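Local coordinates for protein alpha-1,2-mannosyltransferase (Ktr4), putative (Neosartorya fumigata, PDB 7BOP) that is a putative fungal mannosyltransferase of the GT-A clan, whose pocket here holds guanosine-5'-diphosphate and a manganese ion, at residues S17-I23 against N31-L39; D89-Y100 against Q198-R209. All coordinates share one frame; numbering follows the deposited sequence.

Contact 1: residues S17-I23 against N31-L39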
loop_
_atom_site.group_PDB
_atom_site.type_symbol
_atom_site.label_atom_id
_atom_site.label_comp_id
_atom_site.label_asym_id
_atom_site.label_seq_id
_atom_site.Cartn_x
_atom_site.Cartn_y
_atom_site.Cartn_z
ATOM N N SER A 17 -23.765 8.707 8.047
ATOM C CA SER A 17 -23.280 7.778 9.114
ATOM C C SER A 17 -21.755 7.648 9.078
ATOM O O SER A 17 -21.081 7.845 10.100
ATOM C CB SER A 17 -23.939 6.404 8.963
ATOM O OG SER A 17 -23.715 5.610 10.112
ATOM N N HIS A 18 -21.226 7.344 7.886
ATOM C CA HIS A 18 -19.768 7.315 7.621
ATOM C C HIS A 18 -19.121 8.710 7.430
ATOM O O HIS A 18 -17.980 8.800 6.953
ATOM C CB HIS A 18 -19.458 6.424 6.393
ATOM C CG HIS A 18 -19.936 6.989 5.084
ATOM N ND1 HIS A 18 -19.270 7.997 4.414
ATOM C CD2 HIS A 18 -21.014 6.683 4.324
ATOM C CE1 HIS A 18 -19.922 8.289 3.302
ATOM N NE2 HIS A 18 -20.983 7.506 3.222
ATOM N N GLY A 19 -19.839 9.783 7.780
ATOM C CA GLY A 19 -19.339 11.144 7.632
ATOM C C GLY A 19 -18.324 11.547 8.694
ATOM O O GLY A 19 -18.033 10.774 9.619
ATOM N N PRO A 20 -17.770 12.764 8.562
ATOM C CA PRO A 20 -16.781 13.269 9.510
ATOM C C PRO A 20 -17.389 13.727 10.837
ATOM O O PRO A 20 -18.500 14.262 10.859
ATOM C CB PRO A 20 -16.170 14.459 8.769
ATOM C CG PRO A 20 -17.260 14.944 7.875
ATOM C CD PRO A 20 -18.003 13.713 7.451
ATOM N N SER A 21 -16.649 13.498 11.923
ATOM C CA SER A 21 -16.962 14.039 13.248
ATOM C C SER A 21 -16.103 15.279 13.476
ATOM O O SER A 21 -14.892 15.239 13.226
ATOM C CB SER A 21 -16.663 13.006 14.343
ATOM O OG SER A 21 -16.918 13.530 15.637
ATOM N N PHE A 22 -16.737 16.364 13.940
ATOM C CA PHE A 22 -16.048 17.608 14.320
ATOM C C PHE A 22 -16.274 17.908 15.812
ATOM O O PHE A 22 -17.367 17.659 16.331
ATOM C CB PHE A 22 -16.541 18.784 13.463
ATOM C CG PHE A 22 -16.198 18.663 11.998
ATOM C CD1 PHE A 22 -14.972 19.119 11.514
ATOM C CD2 PHE A 22 -17.102 18.102 11.096
ATOM C CE1 PHE A 22 -14.653 19.010 10.163
ATOM C CE2 PHE A 22 -16.785 17.992 9.747
ATOM C CZ PHE A 22 -15.560 18.445 9.280
ATOM N N ILE A 23 -15.242 18.432 16.490
ATOM C CA ILE A 23 -15.319 18.812 17.919
ATOM C C ILE A 23 -14.872 20.255 18.142
ATOM O O ILE A 23 -15.570 21.194 17.768
ATOM C CB ILE A 23 -14.492 17.863 18.829
ATOM C CG1 ILE A 23 -12.983 17.942 18.526
ATOM C CG2 ILE A 23 -14.991 16.427 18.689
ATOM C CD1 ILE A 23 -12.123 17.156 19.494
ATOM N N ASN A 31 -12.202 15.267 13.690
ATOM C CA ASN A 31 -11.843 14.337 14.770
ATOM C C ASN A 31 -12.059 12.854 14.414
ATOM O O ASN A 31 -12.273 12.024 15.293
ATOM C CB ASN A 31 -12.649 14.703 16.026
ATOM C CG ASN A 31 -12.077 14.095 17.298
ATOM O OD1 ASN A 31 -10.869 13.874 17.411
ATOM N ND2 ASN A 31 -12.948 13.817 18.266
ATOM N N GLY A 32 -11.966 12.519 13.132
ATOM C CA GLY A 32 -12.143 11.143 12.674
ATOM C C GLY A 32 -13.568 10.827 12.256
ATOM O O GLY A 32 -14.396 11.731 12.071
ATOM N N MET A 33 -13.863 9.538 12.111
ATOM C CA MET A 33 -15.175 9.124 11.624
ATOM C C MET A 33 -16.219 9.143 12.731
ATOM O O MET A 33 -15.901 8.841 13.875
ATOM C CB MET A 33 -15.115 7.741 10.996
ATOM C CG MET A 33 -16.208 7.579 9.965
ATOM S SD MET A 33 -15.959 6.198 8.880
ATOM C CE MET A 33 -14.416 6.488 8.075
ATOM N N LYS A 34 -17.444 9.528 12.376
ATOM C CA LYS A 34 -18.576 9.549 13.313
ATOM C C LYS A 34 -18.999 8.132 13.659
ATOM O O LYS A 34 -19.011 7.753 14.825
ATOM C CB LYS A 34 -19.792 10.288 12.723
ATOM C CG LYS A 34 -19.786 11.798 12.902
ATOM C CD LYS A 34 -20.810 12.497 12.007
ATOM C CE LYS A 34 -22.253 12.131 12.338
ATOM N NZ LYS A 34 -23.173 12.637 11.285
ATOM N N ARG A 35 -19.375 7.371 12.631
ATOM C CA ARG A 35 -19.765 5.974 12.801
ATOM C C ARG A 35 -19.009 5.126 11.797
ATOM O O ARG A 35 -19.213 5.230 10.588
ATOM C CB ARG A 35 -21.270 5.754 12.672
ATOM C CG ARG A 35 -21.684 4.469 13.387
ATOM C CD ARG A 35 -23.081 3.987 13.053
ATOM N NE ARG A 35 -23.287 2.625 13.558
ATOM C CZ ARG A 35 -22.862 1.505 12.966
ATOM N NH1 ARG A 35 -23.114 0.326 13.536
ATOM N NH2 ARG A 35 -22.179 1.541 11.816
ATOM N N ASP A 36 -18.128 4.288 12.316
ATOM C CA ASP A 36 -17.250 3.496 11.472
ATOM C C ASP A 36 -18.065 2.334 10.875
ATOM O O ASP A 36 -18.664 1.564 11.633
ATOM C CB ASP A 36 -16.076 3.005 12.323
ATOM C CG ASP A 36 -14.889 2.536 11.493
ATOM O OD1 ASP A 36 -15.070 1.920 10.421
ATOM O OD2 ASP A 36 -13.752 2.783 11.928
ATOM N N PRO A 37 -18.087 2.191 9.524
ATOM C CA PRO A 37 -18.744 1.032 8.889
ATOM C C PRO A 37 -18.209 -0.332 9.342
ATOM O O PRO A 37 -18.912 -1.335 9.222
ATOM C CB PRO A 37 -18.453 1.212 7.389
ATOM C CG PRO A 37 -18.070 2.624 7.226
ATOM C CD PRO A 37 -17.489 3.090 8.520
ATOM N N LEU A 38 -16.989 -0.363 9.861
ATOM C CA LEU A 38 -16.423 -1.583 10.423
ATOM C C LEU A 38 -17.201 -2.146 11.619
ATOM O O LEU A 38 -17.051 -3.321 11.937
ATOM C CB LEU A 38 -14.965 -1.358 10.816
ATOM C CG LEU A 38 -13.976 -1.171 9.668
ATOM C CD1 LEU A 38 -12.656 -0.638 10.206
ATOM C CD2 LEU A 38 -13.743 -2.459 8.882
ATOM N N LEU A 39 -17.995 -1.303 12.285
ATOM C CA LEU A 39 -18.915 -1.747 13.325
ATOM C C LEU A 39 -20.070 -2.605 12.786
ATOM O O LEU A 39 -20.600 -3.436 13.513
ATOM C CB LEU A 39 -19.485 -0.545 14.103
ATOM C CG LEU A 39 -18.509 0.339 14.888
ATOM C CD1 LEU A 39 -19.255 1.437 15.642
ATOM C CD2 LEU A 39 -17.683 -0.485 15.851
HETATM O O HOH W 1 -21.365 3.980 9.159
#

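Contact 2: residues D89-Y100 against Q198-R209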
loop_
_atom_site.group_PDB
_atom_site.type_symbol
_atom_site.label_atom_id
_atom_site.label_comp_id
_atom_site.label_asym_id
_atom_site.label_seq_id
_atom_site.Cartn_x
_atom_site.Cartn_y
_atom_site.Cartn_z
ATOM N N ASP A 89 1.063 -14.602 11.225
ATOM C CA ASP A 89 -0.306 -14.086 11.142
ATOM C C ASP A 89 -0.905 -14.316 9.764
ATOM O O ASP A 89 -2.049 -14.761 9.649
ATOM C CB ASP A 89 -0.355 -12.580 11.453
ATOM C CG ASP A 89 -0.350 -12.260 12.949
ATOM O OD1 ASP A 89 -0.256 -13.164 13.808
ATOM O OD2 ASP A 89 -0.485 -11.060 13.262
ATOM N N LEU A 90 -0.151 -13.981 8.721
ATOM C CA LEU A 90 -0.681 -14.090 7.362
ATOM C C LEU A 90 -0.909 -15.553 6.972
ATOM O O LEU A 90 -1.934 -15.900 6.366
ATOM C CB LEU A 90 0.205 -13.355 6.351
ATOM C CG LEU A 90 -0.385 -13.203 4.938
ATOM C CD1 LEU A 90 -1.856 -12.815 4.964
ATOM C CD2 LEU A 90 0.410 -12.183 4.152
ATOM N N GLU A 91 0.023 -16.411 7.376
ATOM C CA GLU A 91 -0.132 -17.854 7.183
ATOM C C GLU A 91 -1.339 -18.422 7.944
ATOM O O GLU A 91 -2.182 -19.098 7.350
ATOM C CB GLU A 91 1.166 -18.578 7.573
ATOM C CG GLU A 91 2.295 -18.358 6.567
ATOM C CD GLU A 91 2.137 -19.191 5.301
ATOM O OE1 GLU A 91 1.490 -20.253 5.381
ATOM O OE2 GLU A 91 2.638 -18.788 4.221
ATOM N N ARG A 92 -1.451 -18.112 9.236
ATOM C CA ARG A 92 -2.551 -18.622 10.054
ATOM C C ARG A 92 -3.907 -18.169 9.523
ATOM O O ARG A 92 -4.846 -18.968 9.450
ATOM C CB ARG A 92 -2.412 -18.168 11.516
ATOM C CG ARG A 92 -3.436 -18.797 12.458
ATOM C CD ARG A 92 -3.387 -18.204 13.861
ATOM N NE ARG A 92 -3.776 -16.787 13.876
ATOM C CZ ARG A 92 -2.948 -15.741 13.967
ATOM N NH1 ARG A 92 -1.626 -15.896 14.069
ATOM N NH2 ARG A 92 -3.457 -14.504 13.958
ATOM N N THR A 93 -4.013 -16.889 9.164
ATOM C CA THR A 93 -5.295 -16.353 8.741
ATOM C C THR A 93 -5.673 -16.679 7.307
ATOM O O THR A 93 -6.860 -16.697 6.992
ATOM C CB THR A 93 -5.373 -14.827 8.930
ATOM O OG1 THR A 93 -4.357 -14.177 8.165
ATOM C CG2 THR A 93 -5.264 -14.470 10.412
ATOM N N TRP A 94 -4.687 -16.919 6.446
ATOM C CA TRP A 94 -4.938 -17.032 5.007
ATOM C C TRP A 94 -4.037 -18.033 4.264
ATOM O O TRP A 94 -4.540 -19.004 3.697
ATOM C CB TRP A 94 -4.837 -15.650 4.338
ATOM C CG TRP A 94 -5.277 -15.678 2.916
ATOM C CD1 TRP A 94 -6.538 -15.820 2.465
ATOM C CD2 TRP A 94 -4.441 -15.621 1.763
ATOM N NE1 TRP A 94 -6.560 -15.834 1.089
ATOM C CE2 TRP A 94 -5.281 -15.708 0.633
ATOM C CE3 TRP A 94 -3.064 -15.479 1.571
ATOM C CZ2 TRP A 94 -4.788 -15.674 -0.671
ATOM C CZ3 TRP A 94 -2.574 -15.438 0.272
ATOM C CH2 TRP A 94 -3.439 -15.545 -0.831
ATOM N N ASN A 95 -2.728 -17.803 4.239
ATOM C CA ASN A 95 -1.883 -18.522 3.283
ATOM C C ASN A 95 -1.625 -20.013 3.601
ATOM O O ASN A 95 -1.196 -20.753 2.704
ATOM C CB ASN A 95 -0.562 -17.807 3.036
ATOM C CG ASN A 95 0.045 -18.162 1.685
ATOM O OD1 ASN A 95 -0.645 -18.161 0.667
ATOM N ND2 ASN A 95 1.331 -18.446 1.663
ATOM N N SER A 96 -1.885 -20.465 4.830
ATOM C CA SER A 96 -1.757 -21.904 5.117
ATOM C C SER A 96 -2.765 -22.717 4.313
ATOM O O SER A 96 -2.537 -23.890 4.067
ATOM C CB SER A 96 -1.901 -22.206 6.600
ATOM O OG SER A 96 -3.184 -21.870 7.045
ATOM N N LYS A 97 -3.864 -22.084 3.891
ATOM C CA LYS A 97 -4.886 -22.740 3.080
ATOM C C LYS A 97 -4.638 -22.608 1.576
ATOM O O LYS A 97 -4.971 -23.508 0.806
ATOM C CB LYS A 97 -6.266 -22.171 3.421
ATOM C CG LYS A 97 -6.644 -22.298 4.889
ATOM C CD LYS A 97 -7.850 -21.437 5.238
ATOM C CE LYS A 97 -7.515 -19.941 5.235
ATOM N NZ LYS A 97 -8.329 -19.200 6.228
ATOM N N PHE A 98 -4.089 -21.477 1.145
ATOM C CA PHE A 98 -3.946 -21.193 -0.283
ATOM C C PHE A 98 -2.531 -21.400 -0.815
ATOM O O PHE A 98 -2.360 -21.706 -1.995
ATOM C CB PHE A 98 -4.495 -19.786 -0.569
ATOM C CG PHE A 98 -5.963 -19.676 -0.303
ATOM C CD1 PHE A 98 -6.875 -20.250 -1.174
ATOM C CD2 PHE A 98 -6.440 -19.050 0.846
ATOM C CE1 PHE A 98 -8.231 -20.181 -0.935
ATOM C CE2 PHE A 98 -7.797 -18.982 1.094
ATOM C CZ PHE A 98 -8.696 -19.544 0.203
ATOM N N ASN A 99 -1.528 -21.233 0.050
ATOM C CA ASN A 99 -0.136 -21.560 -0.255
ATOM C C ASN A 99 0.443 -20.843 -1.471
ATOM O O ASN A 99 1.107 -21.454 -2.318
ATOM C CB ASN A 99 0.030 -23.080 -0.378
ATOM C CG ASN A 99 -0.332 -23.788 0.898
ATOM O OD1 ASN A 99 0.354 -23.642 1.903
ATOM N ND2 ASN A 99 -1.419 -24.531 0.880
ATOM N N TYR A 100 0.177 -19.539 -1.560
ATOM C CA TYR A 100 0.839 -18.703 -2.546
ATOM C C TYR A 100 2.306 -18.489 -2.131
ATOM O O TYR A 100 2.626 -18.487 -0.935
ATOM C CB TYR A 100 0.088 -17.368 -2.721
ATOM C CG TYR A 100 -1.076 -17.458 -3.661
ATOM C CD1 TYR A 100 -0.896 -17.257 -5.027
ATOM C CD2 TYR A 100 -2.361 -17.761 -3.203
ATOM C CE1 TYR A 100 -1.956 -17.340 -5.907
ATOM C CE2 TYR A 100 -3.429 -17.853 -4.081
ATOM C CZ TYR A 100 -3.220 -17.634 -5.432
ATOM O OH TYR A 100 -4.260 -17.707 -6.308
ATOM N N GLN A 198 0.199 -6.900 11.866
ATOM C CA GLN A 198 -0.676 -7.976 12.321
ATOM C C GLN A 198 -1.844 -8.196 11.372
ATOM O O GLN A 198 -2.369 -7.252 10.773
ATOM C CB GLN A 198 -1.223 -7.689 13.718
ATOM C CG GLN A 198 -0.191 -7.257 14.748
ATOM C CD GLN A 198 -0.810 -7.121 16.125
ATOM O OE1 GLN A 198 -1.071 -8.117 16.785
ATOM N NE2 GLN A 198 -1.088 -5.892 16.547
ATOM N N PHE A 199 -2.264 -9.449 11.272
ATOM C CA PHE A 199 -3.520 -9.825 10.613
ATOM C C PHE A 199 -4.392 -10.510 11.646
ATOM O O PHE A 199 -3.940 -11.438 12.331
ATOM C CB PHE A 199 -3.278 -10.734 9.411
ATOM C CG PHE A 199 -2.490 -10.087 8.323
ATOM C CD1 PHE A 199 -3.125 -9.323 7.345
ATOM C CD2 PHE A 199 -1.107 -10.206 8.281
ATOM C CE1 PHE A 199 -2.395 -8.702 6.339
ATOM C CE2 PHE A 199 -0.374 -9.586 7.278
ATOM C CZ PHE A 199 -1.021 -8.839 6.300
ATOM N N PHE A 200 -5.638 -10.054 11.755
ATOM C CA PHE A 200 -6.529 -10.444 12.841
ATOM C C PHE A 200 -7.644 -11.414 12.472
ATOM O O PHE A 200 -8.236 -11.988 13.376
ATOM C CB PHE A 200 -7.183 -9.201 13.450
ATOM C CG PHE A 200 -6.208 -8.207 14.025
ATOM C CD1 PHE A 200 -5.425 -8.532 15.127
ATOM C CD2 PHE A 200 -6.085 -6.924 13.468
ATOM C CE1 PHE A 200 -4.537 -7.603 15.662
ATOM C CE2 PHE A 200 -5.212 -5.996 14.005
ATOM C CZ PHE A 200 -4.433 -6.333 15.103
ATOM N N CYS A 201 -7.952 -11.576 11.176
ATOM C CA CYS A 201 -9.168 -12.274 10.737
ATOM C C CYS A 201 -8.874 -13.384 9.758
ATOM O O CYS A 201 -8.116 -13.192 8.813
ATOM C CB CYS A 201 -10.152 -11.315 10.056
ATOM S SG CYS A 201 -10.473 -9.813 10.997
ATOM N N ASN A 202 -9.500 -14.536 9.969
ATOM C CA ASN A 202 -9.457 -15.608 8.977
ATOM C C ASN A 202 -10.133 -15.127 7.711
ATOM O O ASN A 202 -11.199 -14.521 7.763
ATOM C CB ASN A 202 -10.137 -16.875 9.493
ATOM C CG ASN A 202 -9.341 -17.542 10.599
ATOM O OD1 ASN A 202 -8.125 -17.445 10.638
ATOM N ND2 ASN A 202 -10.024 -18.205 11.504
ATOM N N VAL A 203 -9.483 -15.369 6.586
ATOM C CA VAL A 203 -10.025 -15.053 5.276
ATOM C C VAL A 203 -10.111 -16.383 4.524
ATOM O O VAL A 203 -9.096 -17.073 4.369
ATOM C CB VAL A 203 -9.136 -14.024 4.567
ATOM C CG1 VAL A 203 -9.612 -13.767 3.137
ATOM C CG2 VAL A 203 -9.133 -12.724 5.359
ATOM N N ASP A 204 -11.315 -16.732 4.078
ATOM C CA ASP A 204 -11.607 -18.069 3.561
ATOM C C ASP A 204 -11.868 -18.119 2.060
ATOM O O ASP A 204 -12.508 -19.047 1.579
ATOM C CB ASP A 204 -12.788 -18.652 4.351
ATOM C CG ASP A 204 -12.425 -18.941 5.790
ATOM O OD1 ASP A 204 -11.327 -19.468 6.019
ATOM O OD2 ASP A 204 -13.223 -18.630 6.686
ATOM N N TYR A 205 -11.372 -17.122 1.330
ATOM C CA TYR A 205 -11.403 -17.128 -0.126
ATOM C C TYR A 205 -10.065 -16.651 -0.672
ATOM O O TYR A 205 -9.297 -15.961 0.021
ATOM C CB TYR A 205 -12.569 -16.283 -0.663
ATOM C CG TYR A 205 -12.490 -14.809 -0.296
ATOM C CD1 TYR A 205 -12.960 -14.348 0.943
ATOM C CD2 TYR A 205 -11.927 -13.883 -1.173
ATOM C CE1 TYR A 205 -12.876 -12.991 1.291
ATOM C CE2 TYR A 205 -11.836 -12.529 -0.834
ATOM C CZ TYR A 205 -12.311 -12.088 0.407
ATOM O OH TYR A 205 -12.215 -10.743 0.733
ATOM N N ASP A 206 -9.793 -17.023 -1.917
ATOM C CA ASP A 206 -8.568 -16.653 -2.593
ATOM C C ASP A 206 -8.669 -15.176 -3.030
ATOM O O ASP A 206 -9.350 -14.856 -4.005
ATOM C CB ASP A 206 -8.349 -17.580 -3.791
ATOM C CG ASP A 206 -7.050 -17.323 -4.517
ATOM O OD1 ASP A 206 -6.494 -16.203 -4.395
ATOM O OD2 ASP A 206 -6.583 -18.246 -5.242
ATOM N N VAL A 207 -7.978 -14.295 -2.310
ATOM C CA VAL A 207 -8.096 -12.848 -2.558
ATOM C C VAL A 207 -7.550 -12.472 -3.924
ATOM O O VAL A 207 -8.036 -11.533 -4.544
ATOM C CB VAL A 207 -7.422 -11.978 -1.467
ATOM C CG1 VAL A 207 -8.012 -12.281 -0.094
ATOM C CG2 VAL A 207 -5.910 -12.136 -1.464
ATOM N N PHE A 208 -6.553 -13.212 -4.402
ATOM C CA PHE A 208 -5.974 -12.927 -5.709
ATOM C C PHE A 208 -6.955 -13.217 -6.836
ATOM O O PHE A 208 -7.120 -12.398 -7.743
ATOM C CB PHE A 208 -4.673 -13.705 -5.926
ATOM C CG PHE A 208 -3.524 -13.229 -5.091
ATOM C CD1 PHE A 208 -3.099 -11.897 -5.145
ATOM C CD2 PHE A 208 -2.813 -14.119 -4.288
ATOM C CE1 PHE A 208 -2.008 -11.465 -4.402
ATOM C CE2 PHE A 208 -1.717 -13.686 -3.542
ATOM C CZ PHE A 208 -1.310 -12.358 -3.604
ATOM N N ARG A 209 -7.629 -14.358 -6.770
ATOM C CA ARG A 209 -8.629 -14.696 -7.781
ATOM C C ARG A 209 -9.919 -13.905 -7.602
ATOM O O ARG A 209 -10.632 -13.673 -8.571
ATOM C CB ARG A 209 -8.880 -16.196 -7.809
ATOM C CG ARG A 209 -7.619 -16.948 -8.211
ATOM C CD ARG A 209 -7.895 -18.410 -8.500
ATOM N NE ARG A 209 -8.677 -18.594 -9.726
ATOM C CZ ARG A 209 -9.051 -19.780 -10.227
ATOM N NH1 ARG A 209 -8.728 -20.917 -9.610
ATOM N NH2 ARG A 209 -9.764 -19.822 -11.351
HETATM O O HOH W 2 -1.074 -10.601 15.833
HETATM O O HOH W 3 -6.854 -17.283 13.271
HETATM O O HOH W 4 -3.501 -11.593 15.316
HETATM O O HOH W 5 -5.772 -12.203 6.944
#

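Contact 1: residues S17-I23 against N31-L39
The methylenes of Lys34 lie against Gly19, Pro20 and Ser21. Its own N-H begins the contact with a nearly straight hydrogen bond (169°), Lys34 N to Gly19 O at 3.1 Å. From there CB passes the same acceptor, with Lys34 CB 3.6 Å from Gly19 O. The next carbon, with chi1 at -85° setting it beside the backbone N, leans on the neighbouring strand residue: Lys34 CG to Ser21 CA is 3.6 Å. One step further Lys34 CD lies 3.1 Å from Pro20 O, and the chain then bends at chi3 (64°) before it runs out to CE and NZ at the surface.

The backbone carries on the pairing in both directions. Ser21 N donates to Gly32 O at 2.9 Å, and Asn31 N returns a bond of 2.7 Å to Ser21 O; towards Ser17 the pairing frays, Arg35 N giving Ser17 O only a weak bond. A water joins Ser17 OG to Arg35 O, while the guanidinium of Arg35 turns away to Asp40. At the other end the amide of Asn31 is crossed by Ile23, CG2 of Ile23 approaching Asn31 ND2 to 3.3 Å. Buried His18 O has no polar partner and faces CG and SD of Met33.

Ser17 to Gly19 follow a His-rich leader and probably belong to the expression construct. The whole is a short antiparallel pairing with one beta bridge, Pro20 with Met33 (non-hydrogen-bonded, side chains diverging), which continues past the corner at Gly32.

Contact 2: residues D89-Y100 against Q198-R209
Trp94 and Phe208 meet in an aromatic cluster completed by Tyr100, where the end of helix 80-98, which packs on the parallel strands of the GT-A fold, receives residues 198-209. The edge of Phe208 points at the face of Tyr100, CD2 over the ring centre, with planes 65° apart and centroids of the Tyr100 and Phe208 rings separated by 4.8 Å. With CG anti to the backbone N (chi1 -172°), Trp94 reaches across to place NE1 2.9 Å from Tyr205 O, the acceptor lying in the indole plane; CD2 of Phe98 rests on one indole face. Farther up the helix, CD1 of Leu90 sits over the face of Phe199, 4.1 Å from the ring centroid.

Beside the rings, polar bonds join the two segments. Thr93 O is gripped from opposite faces of its carbonyl plane: Val203 N comes to 3.0 Å of Thr93 O in a nearly straight bond, and Lys97 NZ takes the other face. That ammonium also reaches Val203 O and forms a salt bridge with Asp204, whose second oxygen pairs with Lys354. Phe199 N donates to Asp89 OD2 at 3.1 Å, while the other oxygen of Asp89 makes a salt bridge with Arg92.

In the second shell, a pi-type turn at 91-95 lets Leu90 O accept from both Trp94 N and Asn95 N, Asn95 ND2 holds Tyr100 O, and Asp206 N-caps the next helix through OD1. The other oxygen of that carboxylate meets the first segment directly: the syn lone pair of Asp206 OD2 accepts a hydrogen bond from Tyr100 OH, 2.6 Å away.

The two contacts illustrate a surface contact and a buried one in the same chain. They follow each other in sequence and do not touch: their centres are 29 Å apart and their nearest atoms about 8 Å. Contact 1 is a surface pairing beside the C-terminal helix 376-382, to which Asp36 is tied through Arg376. Contact 2 is largely buried, and Cys201 fastens its loop to Cys355. The side chain of Phe199 in contact 2 is about 11 Å from guanosine-5'-diphosphate. Strand 198-199 pairs with strand 341-343, whose His343 joins Glu194 at the manganese ion, so contact 2 is linked to the metal site through the sheet.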